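Local coordinates for geranylgeranyl pyrophosphate synthetase (Pyrococcus horikoshii, PDB 1WY0), which probably condenses isopentenyl diphosphate with allylic diphosphates to make geranylgeranyl diphosphate, the twenty-carbon precursor of archaeal membrane lipids, at residues 47-55 against 68-79; 198-206 against 316-324. All coordinates share one frame; numbering follows the deposited sequence.

Contact 1 of 2, residues 47-55 against 68-79; sequences KRVRPFVVL and AIYPAVAIELIH
P51 and A72 bring the backbones within 4.6 Å, CA to CA, where helices 49-55 and 69-79 pack nearly antiparallel (155°) as a hairpin with axes 8.3 Å apart. The alanines permit this: A72 CB takes V54 CB at 3.6 Å and A68 CB meets L55 CD2, while both L55 methyls meet I69 CD1. E76 lies against the first turn of helix 49-55. Its CB touches P51 CG at 3.4 Å, and a bend at chi2 (62°) turns the carboxylate toward that helix. R48 NH1 reaches OE2 on its anti side (3.2 Å, N-H...O 153°) in a salt bridge, while R48 NH2 turns to P42 O and D19. One water links OE2 to R48 N; a second, 2.9 Å from E76 OE1, accepts from R50 N and R50 NH1. The R50 guanidinium lies flat on the H79 ring, centres 3.7 Å apart and planes almost parallel. With an alanine in place of E76, R48 NH1 would probably lose its carboxylate partner and both waters their acceptor. K47 and R50 match the lysine and arginine of the GKxxRP motif, which bind isopentenyl diphosphate in relatives. E76, through water, and the H79 stack would thus help hold R50 there.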
loop_
_atom_site.group_PDB
_atom_site.type_symbol
_atom_site.label_atom_id
_atom_site.label_comp_id
_atom_site.label_asym_id
_atom_site.label_seq_id
_atom_site.Cartn_x
_atom_site.Cartn_y
_atom_site.Cartn_z
ATOM N N LYS A 47 -4.293 -17.671 12.717
ATOM C CA LYS A 47 -4.970 -18.927 12.404
ATOM C C LYS A 47 -5.339 -19.037 10.921
ATOM O O LYS A 47 -5.728 -20.089 10.431
ATOM C CB LYS A 47 -6.228 -19.016 13.267
ATOM C CG LYS A 47 -5.894 -19.178 14.753
ATOM C CD LYS A 47 -7.147 -19.302 15.622
ATOM C CE LYS A 47 -6.831 -19.219 17.120
ATOM N NZ LYS A 47 -7.669 -20.165 17.856
ATOM N N ARG A 48 -5.203 -17.948 10.171
ATOM C CA ARG A 48 -5.490 -17.949 8.740
ATOM C C ARG A 48 -6.947 -18.259 8.415
ATOM O O ARG A 48 -7.231 -18.998 7.475
ATOM C CB ARG A 48 -4.600 -18.965 8.009
ATOM C CG ARG A 48 -3.150 -19.032 8.472
ATOM C CD ARG A 48 -2.436 -17.684 8.410
ATOM N NE ARG A 48 -1.009 -17.841 8.693
ATOM C CZ ARG A 48 -0.218 -16.877 9.152
ATOM N NH1 ARG A 48 -0.707 -15.667 9.387
ATOM N NH2 ARG A 48 1.061 -17.126 9.383
ATOM N N VAL A 49 -7.869 -17.689 9.180
ATOM C CA VAL A 49 -9.290 -17.911 8.953
ATOM C C VAL A 49 -9.740 -17.448 7.570
ATOM O O VAL A 49 -10.542 -18.116 6.919
ATOM C CB VAL A 49 -10.142 -17.186 10.012
ATOM C CG1 VAL A 49 -11.604 -17.203 9.608
ATOM C CG2 VAL A 49 -9.968 -17.866 11.363
ATOM N N ARG A 50 -9.238 -16.298 7.126
ATOM C CA ARG A 50 -9.615 -15.777 5.819
ATOM C C ARG A 50 -9.189 -16.722 4.706
ATOM O O ARG A 50 -9.996 -17.076 3.854
ATOM C CB ARG A 50 -9.024 -14.378 5.620
ATOM C CG ARG A 50 -9.741 -13.357 6.483
ATOM C CD ARG A 50 -9.115 -11.973 6.467
ATOM N NE ARG A 50 -9.797 -11.122 7.436
ATOM C CZ ARG A 50 -9.742 -11.293 8.754
ATOM N NH1 ARG A 50 -9.023 -12.277 9.273
ATOM N NH2 ARG A 50 -10.433 -10.495 9.553
ATOM N N PRO A 51 -7.916 -17.143 4.696
ATOM C CA PRO A 51 -7.464 -18.062 3.650
ATOM C C PRO A 51 -8.276 -19.360 3.716
ATOM O O PRO A 51 -8.619 -19.945 2.690
ATOM C CB PRO A 51 -5.995 -18.287 4.000
ATOM C CG PRO A 51 -5.603 -17.023 4.683
ATOM C CD PRO A 51 -6.794 -16.738 5.559
ATOM N N PHE A 52 -8.583 -19.802 4.932
ATOM C CA PHE A 52 -9.369 -21.015 5.126
ATOM C C PHE A 52 -10.715 -20.876 4.428
ATOM O O PHE A 52 -11.212 -21.820 3.825
ATOM C CB PHE A 52 -9.605 -21.283 6.619
ATOM C CG PHE A 52 -10.348 -22.568 6.896
ATOM C CD1 PHE A 52 -9.735 -23.800 6.701
ATOM C CD2 PHE A 52 -11.665 -22.544 7.338
ATOM C CE1 PHE A 52 -10.422 -24.987 6.945
ATOM C CE2 PHE A 52 -12.363 -23.726 7.586
ATOM C CZ PHE A 52 -11.737 -24.951 7.389
ATOM N N VAL A 53 -11.304 -19.692 4.508
ATOM C CA VAL A 53 -12.588 -19.463 3.874
ATOM C C VAL A 53 -12.427 -19.555 2.368
ATOM O O VAL A 53 -13.330 -20.008 1.662
ATOM C CB VAL A 53 -13.151 -18.092 4.275
ATOM C CG1 VAL A 53 -14.391 -17.753 3.454
ATOM C CG2 VAL A 53 -13.492 -18.116 5.749
ATOM N N VAL A 54 -11.267 -19.143 1.876
ATOM C CA VAL A 54 -11.002 -19.197 0.450
ATOM C C VAL A 54 -11.009 -20.652 -0.029
ATOM O O VAL A 54 -11.867 -21.052 -0.815
ATOM C CB VAL A 54 -9.630 -18.567 0.103
ATOM C CG1 VAL A 54 -9.375 -18.680 -1.385
ATOM C CG2 VAL A 54 -9.598 -17.098 0.534
ATOM N N LEU A 55 -10.042 -21.432 0.450
ATOM C CA LEU A 55 -9.914 -22.836 0.072
ATOM C C LEU A 55 -11.173 -23.641 0.381
ATOM O O LEU A 55 -11.561 -24.504 -0.396
ATOM C CB LEU A 55 -8.709 -23.470 0.777
ATOM C CG LEU A 55 -7.379 -22.740 0.563
ATOM C CD1 LEU A 55 -6.260 -23.471 1.289
ATOM C CD2 LEU A 55 -7.082 -22.644 -0.920
ATOM N N ALA A 68 -6.604 -22.560 -5.362
ATOM C CA ALA A 68 -6.916 -21.284 -4.729
ATOM C C ALA A 68 -5.927 -20.932 -3.613
ATOM O O ALA A 68 -6.228 -20.180 -2.690
ATOM C CB ALA A 68 -8.331 -21.374 -4.150
ATOM N N ILE A 69 -4.708 -21.493 -3.709
ATOM C CA ILE A 69 -3.730 -21.272 -2.638
ATOM C C ILE A 69 -3.103 -19.872 -2.700
ATOM O O ILE A 69 -3.080 -19.106 -1.743
ATOM C CB ILE A 69 -2.633 -22.335 -2.750
ATOM C CG1 ILE A 69 -3.185 -23.720 -2.397
ATOM C CG2 ILE A 69 -1.513 -22.024 -1.741
ATOM C CD1 ILE A 69 -3.726 -23.778 -0.964
ATOM N N TYR A 70 -2.550 -19.467 -3.840
ATOM C CA TYR A 70 -1.951 -18.138 -3.923
ATOM C C TYR A 70 -2.976 -17.016 -3.764
ATOM O O TYR A 70 -2.670 -15.967 -3.200
ATOM C CB TYR A 70 -1.168 -17.968 -5.222
ATOM C CG TYR A 70 0.246 -18.485 -5.126
ATOM C CD1 TYR A 70 0.575 -19.767 -5.557
ATOM C CD2 TYR A 70 1.260 -17.686 -4.602
ATOM C CE1 TYR A 70 1.878 -20.238 -5.474
ATOM C CE2 TYR A 70 2.566 -18.147 -4.512
ATOM C CZ TYR A 70 2.871 -19.426 -4.953
ATOM O OH TYR A 70 4.171 -19.879 -4.879
ATOM N N PRO A 71 -4.196 -17.207 -4.285
ATOM C CA PRO A 71 -5.203 -16.153 -4.133
ATOM C C PRO A 71 -5.613 -16.027 -2.668
ATOM O O PRO A 71 -5.996 -14.951 -2.209
ATOM C CB PRO A 71 -6.345 -16.647 -5.015
ATOM C CG PRO A 71 -5.614 -17.304 -6.125
ATOM C CD PRO A 71 -4.560 -18.104 -5.397
ATOM N N ALA A 72 -5.544 -17.141 -1.940
ATOM C CA ALA A 72 -5.883 -17.149 -0.521
ATOM C C ALA A 72 -4.732 -16.466 0.210
ATOM O O ALA A 72 -4.939 -15.744 1.181
ATOM C CB ALA A 72 -6.043 -18.572 -0.020
ATOM N N VAL A 73 -3.517 -16.707 -0.265
ATOM C CA VAL A 73 -2.343 -16.095 0.333
ATOM C C VAL A 73 -2.427 -14.581 0.170
ATOM O O VAL A 73 -2.102 -13.832 1.084
ATOM C CB VAL A 73 -1.049 -16.625 -0.324
ATOM C CG1 VAL A 73 0.152 -15.776 0.095
ATOM C CG2 VAL A 73 -0.822 -18.075 0.089
ATOM N N ALA A 74 -2.881 -14.144 -1.001
ATOM C CA ALA A 74 -3.022 -12.728 -1.309
ATOM C C ALA A 74 -3.874 -12.067 -0.240
ATOM O O ALA A 74 -3.516 -11.037 0.341
ATOM C CB ALA A 74 -3.679 -12.564 -2.677
ATOM N N ILE A 75 -5.014 -12.679 0.018
ATOM C CA ILE A 75 -5.931 -12.166 1.010
ATOM C C ILE A 75 -5.330 -12.116 2.414
ATOM O O ILE A 75 -5.578 -11.164 3.154
ATOM C CB ILE A 75 -7.237 -12.982 0.997
ATOM C CG1 ILE A 75 -7.992 -12.673 -0.303
ATOM C CG2 ILE A 75 -8.089 -12.655 2.227
ATOM C CD1 ILE A 75 -9.446 -13.135 -0.319
ATOM N N GLU A 76 -4.534 -13.113 2.791
ATOM C CA GLU A 76 -3.939 -13.088 4.130
ATOM C C GLU A 76 -2.862 -12.018 4.195
ATOM O O GLU A 76 -2.622 -11.438 5.248
ATOM C CB GLU A 76 -3.339 -14.443 4.508
ATOM C CG GLU A 76 -2.750 -14.507 5.929
ATOM C CD GLU A 76 -3.774 -14.273 7.043
ATOM O OE1 GLU A 76 -4.963 -14.047 6.752
ATOM O OE2 GLU A 76 -3.385 -14.312 8.237
ATOM N N LEU A 77 -2.199 -11.770 3.076
ATOM C CA LEU A 77 -1.165 -10.744 3.025
ATOM C C LEU A 77 -1.840 -9.375 3.138
ATOM O O LEU A 77 -1.347 -8.478 3.816
ATOM C CB LEU A 77 -0.372 -10.846 1.715
ATOM C CG LEU A 77 0.561 -12.059 1.681
ATOM C CD1 LEU A 77 1.311 -12.138 0.345
ATOM C CD2 LEU A 77 1.541 -11.953 2.853
ATOM N N ILE A 78 -2.982 -9.226 2.484
ATOM C CA ILE A 78 -3.709 -7.969 2.537
ATOM C C ILE A 78 -4.184 -7.726 3.956
ATOM O O ILE A 78 -4.058 -6.621 4.472
ATOM C CB ILE A 78 -4.914 -7.969 1.576
ATOM C CG1 ILE A 78 -4.425 -7.709 0.151
ATOM C CG2 ILE A 78 -5.924 -6.886 2.000
ATOM C CD1 ILE A 78 -5.515 -7.582 -0.886
ATOM N N HIS A 79 -4.722 -8.758 4.591
ATOM C CA HIS A 79 -5.193 -8.639 5.965
ATOM C C HIS A 79 -4.039 -8.198 6.872
ATOM O O HIS A 79 -4.211 -7.339 7.740
ATOM C CB HIS A 79 -5.750 -9.985 6.465
ATOM C CG HIS A 79 -6.004 -10.031 7.946
ATOM N ND1 HIS A 79 -6.953 -9.248 8.569
ATOM C CD2 HIS A 79 -5.425 -10.766 8.927
ATOM C CE1 HIS A 79 -6.947 -9.498 9.866
ATOM N NE2 HIS A 79 -6.028 -10.416 10.110
HETATM O O HOH W 1 -4.555 -15.058 10.633
HETATM O O HOH W 2 -7.251 -14.466 8.551
#

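Contact 2 of 2, residues 198-206 against 316-324; sequences EYIKALSSW and EALRILPKS
L318 lies over W206 where the loop 316-324, leading into helix 325-336, crosses helix 198-206 on the flank of the all-helical isoprenoid synthase fold. From L318 CB the chain leaves with CG anti to the carbonyl carbon (chi1 -79°), which carries the branch point to 3.7 Å from W206 CD1. There the methyls part. CD1 sits over the face of the indole, 3.7 Å from the centroid of the five-membered ring and 20° off its normal, a CH-pi contact; CD2 turns to L203 CD2 at 3.8 Å. The indole NE1 is hydrogen-bonded to N315 OD1, just before the loop, which would restrain the ring's rotation. L321 packs beside L318: its CD1 meets A202 CB and Y199 CD2, its CD2 meets L203 CD2, and its CG lies over one face of the Y199 ring. Farther out, Y199 OH lies 3.8 Å from P322 CD. Most touching groups are apolar, and the hydroxyls of Y199 and S205 meet only carbons across the contact, so shape carries the fit; L330 covers L203, W206 and L318. S205 OG, 3.6 Å from A317 CB, bonds back to A202 O at 2.6 Å, from the same face as W206 N.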
loop_
_atom_site.group_PDB
_atom_site.type_symbol
_atom_site.label_atom_id
_atom_site.label_comp_id
_atom_site.label_asym_id
_atom_site.label_seq_id
_atom_site.Cartn_x
_atom_site.Cartn_y
_atom_site.Cartn_z
ATOM N N GLU A 198 -25.117 -18.242 -8.734
ATOM C CA GLU A 198 -25.998 -18.316 -7.575
ATOM C C GLU A 198 -25.225 -18.738 -6.326
ATOM O O GLU A 198 -25.488 -18.300 -5.212
ATOM C CB GLU A 198 -27.101 -19.331 -7.876
ATOM C CG GLU A 198 -28.460 -18.893 -7.329
ATOM C CD GLU A 198 -28.676 -17.425 -7.622
ATOM O OE1 GLU A 198 -28.005 -16.601 -7.014
ATOM O OE2 GLU A 198 -29.536 -17.114 -8.443
ATOM N N TYR A 199 -24.268 -19.662 -6.539
ATOM C CA TYR A 199 -23.370 -20.030 -5.451
ATOM C C TYR A 199 -22.578 -18.811 -4.973
ATOM O O TYR A 199 -22.541 -18.466 -3.799
ATOM C CB TYR A 199 -22.384 -21.076 -5.976
ATOM C CG TYR A 199 -23.064 -22.367 -6.266
ATOM C CD1 TYR A 199 -22.374 -23.366 -6.952
ATOM C CD2 TYR A 199 -24.361 -22.615 -5.816
ATOM C CE1 TYR A 199 -22.965 -24.600 -7.173
ATOM C CE2 TYR A 199 -24.958 -23.848 -6.047
ATOM C CZ TYR A 199 -24.265 -24.835 -6.726
ATOM O OH TYR A 199 -24.846 -26.071 -6.946
ATOM N N ILE A 200 -21.891 -18.177 -5.945
ATOM C CA ILE A 200 -21.038 -17.041 -5.618
ATOM C C ILE A 200 -21.792 -15.960 -4.835
ATOM O O ILE A 200 -21.279 -15.352 -3.905
ATOM C CB ILE A 200 -20.483 -16.462 -6.922
ATOM C CG1 ILE A 200 -19.513 -17.454 -7.571
ATOM C CG2 ILE A 200 -19.701 -15.170 -6.625
ATOM C CD1 ILE A 200 -19.103 -17.035 -8.984
ATOM N N LYS A 201 -23.038 -15.696 -5.267
ATOM C CA LYS A 201 -23.830 -14.690 -4.567
ATOM C C LYS A 201 -24.186 -15.140 -3.148
ATOM O O LYS A 201 -24.421 -14.337 -2.255
ATOM C CB LYS A 201 -25.107 -14.431 -5.367
ATOM C CG LYS A 201 -25.661 -13.024 -5.129
ATOM C CD LYS A 201 -27.173 -12.954 -5.351
ATOM C CE LYS A 201 -27.923 -12.444 -4.116
ATOM N NZ LYS A 201 -28.727 -13.525 -3.548
ATOM N N ALA A 202 -24.234 -16.476 -2.989
ATOM C CA ALA A 202 -24.527 -17.035 -1.678
ATOM C C ALA A 202 -23.281 -17.046 -0.787
ATOM O O ALA A 202 -23.326 -16.774 0.408
ATOM C CB ALA A 202 -25.038 -18.460 -1.887
ATOM N N LEU A 203 -22.140 -17.372 -1.385
ATOM C CA LEU A 203 -20.876 -17.392 -0.665
ATOM C C LEU A 203 -20.507 -15.978 -0.231
ATOM O O LEU A 203 -20.115 -15.753 0.915
ATOM C CB LEU A 203 -19.769 -17.966 -1.552
ATOM C CG LEU A 203 -19.760 -19.490 -1.692
ATOM C CD1 LEU A 203 -18.732 -19.915 -2.733
ATOM C CD2 LEU A 203 -19.444 -20.118 -0.338
ATOM N N SER A 204 -20.652 -15.032 -1.156
ATOM C CA SER A 204 -20.357 -13.628 -0.906
ATOM C C SER A 204 -21.177 -13.085 0.257
ATOM O O SER A 204 -20.644 -12.405 1.133
ATOM C CB SER A 204 -20.661 -12.797 -2.151
ATOM O OG SER A 204 -20.081 -13.370 -3.309
ATOM N N SER A 205 -22.477 -13.389 0.252
ATOM C CA SER A 205 -23.400 -12.932 1.290
ATOM C C SER A 205 -23.044 -13.503 2.656
ATOM O O SER A 205 -23.235 -12.858 3.689
ATOM C CB SER A 205 -24.825 -13.341 0.927
ATOM O OG SER A 205 -24.938 -14.753 0.924
ATOM N N TRP A 206 -22.534 -14.725 2.645
ATOM C CA TRP A 206 -22.086 -15.391 3.865
ATOM C C TRP A 206 -20.811 -14.755 4.425
ATOM O O TRP A 206 -20.632 -14.599 5.624
ATOM C CB TRP A 206 -21.838 -16.863 3.535
ATOM C CG TRP A 206 -21.328 -17.577 4.724
ATOM C CD1 TRP A 206 -22.094 -18.268 5.689
ATOM C CD2 TRP A 206 -19.940 -17.759 5.092
ATOM N NE1 TRP A 206 -21.324 -18.876 6.629
ATOM C CE2 TRP A 206 -19.921 -18.551 6.267
ATOM C CE3 TRP A 206 -18.736 -17.318 4.543
ATOM C CZ2 TRP A 206 -18.715 -18.883 6.857
ATOM C CZ3 TRP A 206 -17.529 -17.655 5.135
ATOM C CH2 TRP A 206 -17.520 -18.435 6.304
ATOM N N GLU A 316 -27.987 -19.626 6.433
ATOM C CA GLU A 316 -29.247 -19.859 5.732
ATOM C C GLU A 316 -29.117 -19.428 4.272
ATOM O O GLU A 316 -30.070 -19.506 3.502
ATOM C CB GLU A 316 -30.389 -19.078 6.395
ATOM C CG GLU A 316 -31.161 -18.139 5.468
ATOM C CD GLU A 316 -31.974 -17.093 6.218
ATOM O OE1 GLU A 316 -32.103 -17.222 7.456
ATOM O OE2 GLU A 316 -32.493 -16.151 5.573
ATOM N N ALA A 317 -27.932 -18.961 3.900
ATOM C CA ALA A 317 -27.682 -18.528 2.531
ATOM C C ALA A 317 -26.807 -19.560 1.848
ATOM O O ALA A 317 -26.683 -19.569 0.628
ATOM C CB ALA A 317 -26.998 -17.169 2.524
ATOM N N LEU A 318 -26.198 -20.429 2.648
ATOM C CA LEU A 318 -25.345 -21.498 2.125
ATOM C C LEU A 318 -26.185 -22.738 1.807
ATOM O O LEU A 318 -25.737 -23.719 1.223
ATOM C CB LEU A 318 -24.280 -21.835 3.179
ATOM C CG LEU A 318 -23.120 -20.836 3.210
ATOM C CD1 LEU A 318 -21.941 -21.343 4.049
ATOM C CD2 LEU A 318 -22.558 -20.532 1.822
ATOM N N ARG A 319 -27.445 -22.672 2.275
ATOM C CA ARG A 319 -28.413 -23.721 1.988
ATOM C C ARG A 319 -28.420 -24.078 0.500
ATOM O O ARG A 319 -28.680 -25.198 0.088
ATOM C CB ARG A 319 -29.774 -23.134 2.339
ATOM C CG ARG A 319 -30.598 -24.018 3.265
ATOM C CD ARG A 319 -31.305 -23.185 4.339
ATOM N NE ARG A 319 -31.417 -23.946 5.583
ATOM C CZ ARG A 319 -30.337 -23.989 6.380
ATOM N NH1 ARG A 319 -29.233 -23.343 6.044
ATOM N NH2 ARG A 319 -30.384 -24.699 7.510
ATOM N N ILE A 320 -28.152 -23.041 -0.316
ATOM C CA ILE A 320 -28.244 -23.183 -1.759
ATOM C C ILE A 320 -27.194 -24.153 -2.323
ATOM O O ILE A 320 -27.363 -24.767 -3.370
ATOM C CB ILE A 320 -28.037 -21.792 -2.354
ATOM C CG1 ILE A 320 -29.198 -20.873 -1.954
ATOM C CG2 ILE A 320 -27.991 -21.876 -3.885
ATOM C CD1 ILE A 320 -30.557 -21.417 -2.394
ATOM N N LEU A 321 -26.055 -24.233 -1.606
ATOM C CA LEU A 321 -24.987 -25.131 -2.028
ATOM C C LEU A 321 -25.271 -26.572 -1.607
ATOM O O LEU A 321 -26.053 -26.833 -0.702
ATOM C CB LEU A 321 -23.687 -24.652 -1.389
ATOM C CG LEU A 321 -23.022 -23.534 -2.181
ATOM C CD1 LEU A 321 -23.786 -22.218 -2.077
ATOM C CD2 LEU A 321 -21.590 -23.247 -1.718
ATOM N N PRO A 322 -24.608 -27.524 -2.272
ATOM C CA PRO A 322 -24.801 -28.931 -1.952
ATOM C C PRO A 322 -24.251 -29.259 -0.562
ATOM O O PRO A 322 -23.497 -28.504 0.036
ATOM C CB PRO A 322 -24.080 -29.770 -3.002
ATOM C CG PRO A 322 -23.757 -28.870 -4.186
ATOM C CD PRO A 322 -23.932 -27.407 -3.559
ATOM N N LYS A 323 -24.699 -30.414 -0.034
ATOM C CA LYS A 323 -24.139 -30.871 1.222
ATOM C C LYS A 323 -22.752 -31.481 1.029
ATOM O O LYS A 323 -22.523 -32.388 0.239
ATOM C CB LYS A 323 -25.088 -31.885 1.871
ATOM C CG LYS A 323 -24.657 -32.250 3.292
ATOM C CD LYS A 323 -23.708 -33.448 3.307
ATOM C CE LYS A 323 -23.384 -33.924 4.727
ATOM N NZ LYS A 323 -22.294 -34.895 4.682
ATOM N N SER A 324 -21.804 -30.874 1.744
ATOM C CA SER A 324 -20.453 -31.401 1.822
ATOM C C SER A 324 -19.882 -31.045 3.190
ATOM O O SER A 324 -20.500 -30.336 3.968
ATOM C CB SER A 324 -19.622 -30.721 0.731
ATOM O OG SER A 324 -19.722 -29.300 0.875
#

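Going from the N terminus, contact 1 closes first: only 12 residues separate 47-55 from 68-79, so it ties two successive helices into a hairpin. Contact 2 opens well after that loop has closed and spans 109 residues, most of them helical, before 316-324 returns to helix 197-224. The two loops therefore stand in series, neither enclosing nor crossing the other. In space they meet, although their centres lie 19 Å apart: V53 CG1 packs 3.6 Å from W206 CZ3. Helix 167-193 joins them as well, since R50 and I75 touch S185 while I200 and S204 touch K187. Together they connect the early hairpin with the C-terminal end of the helical bundle.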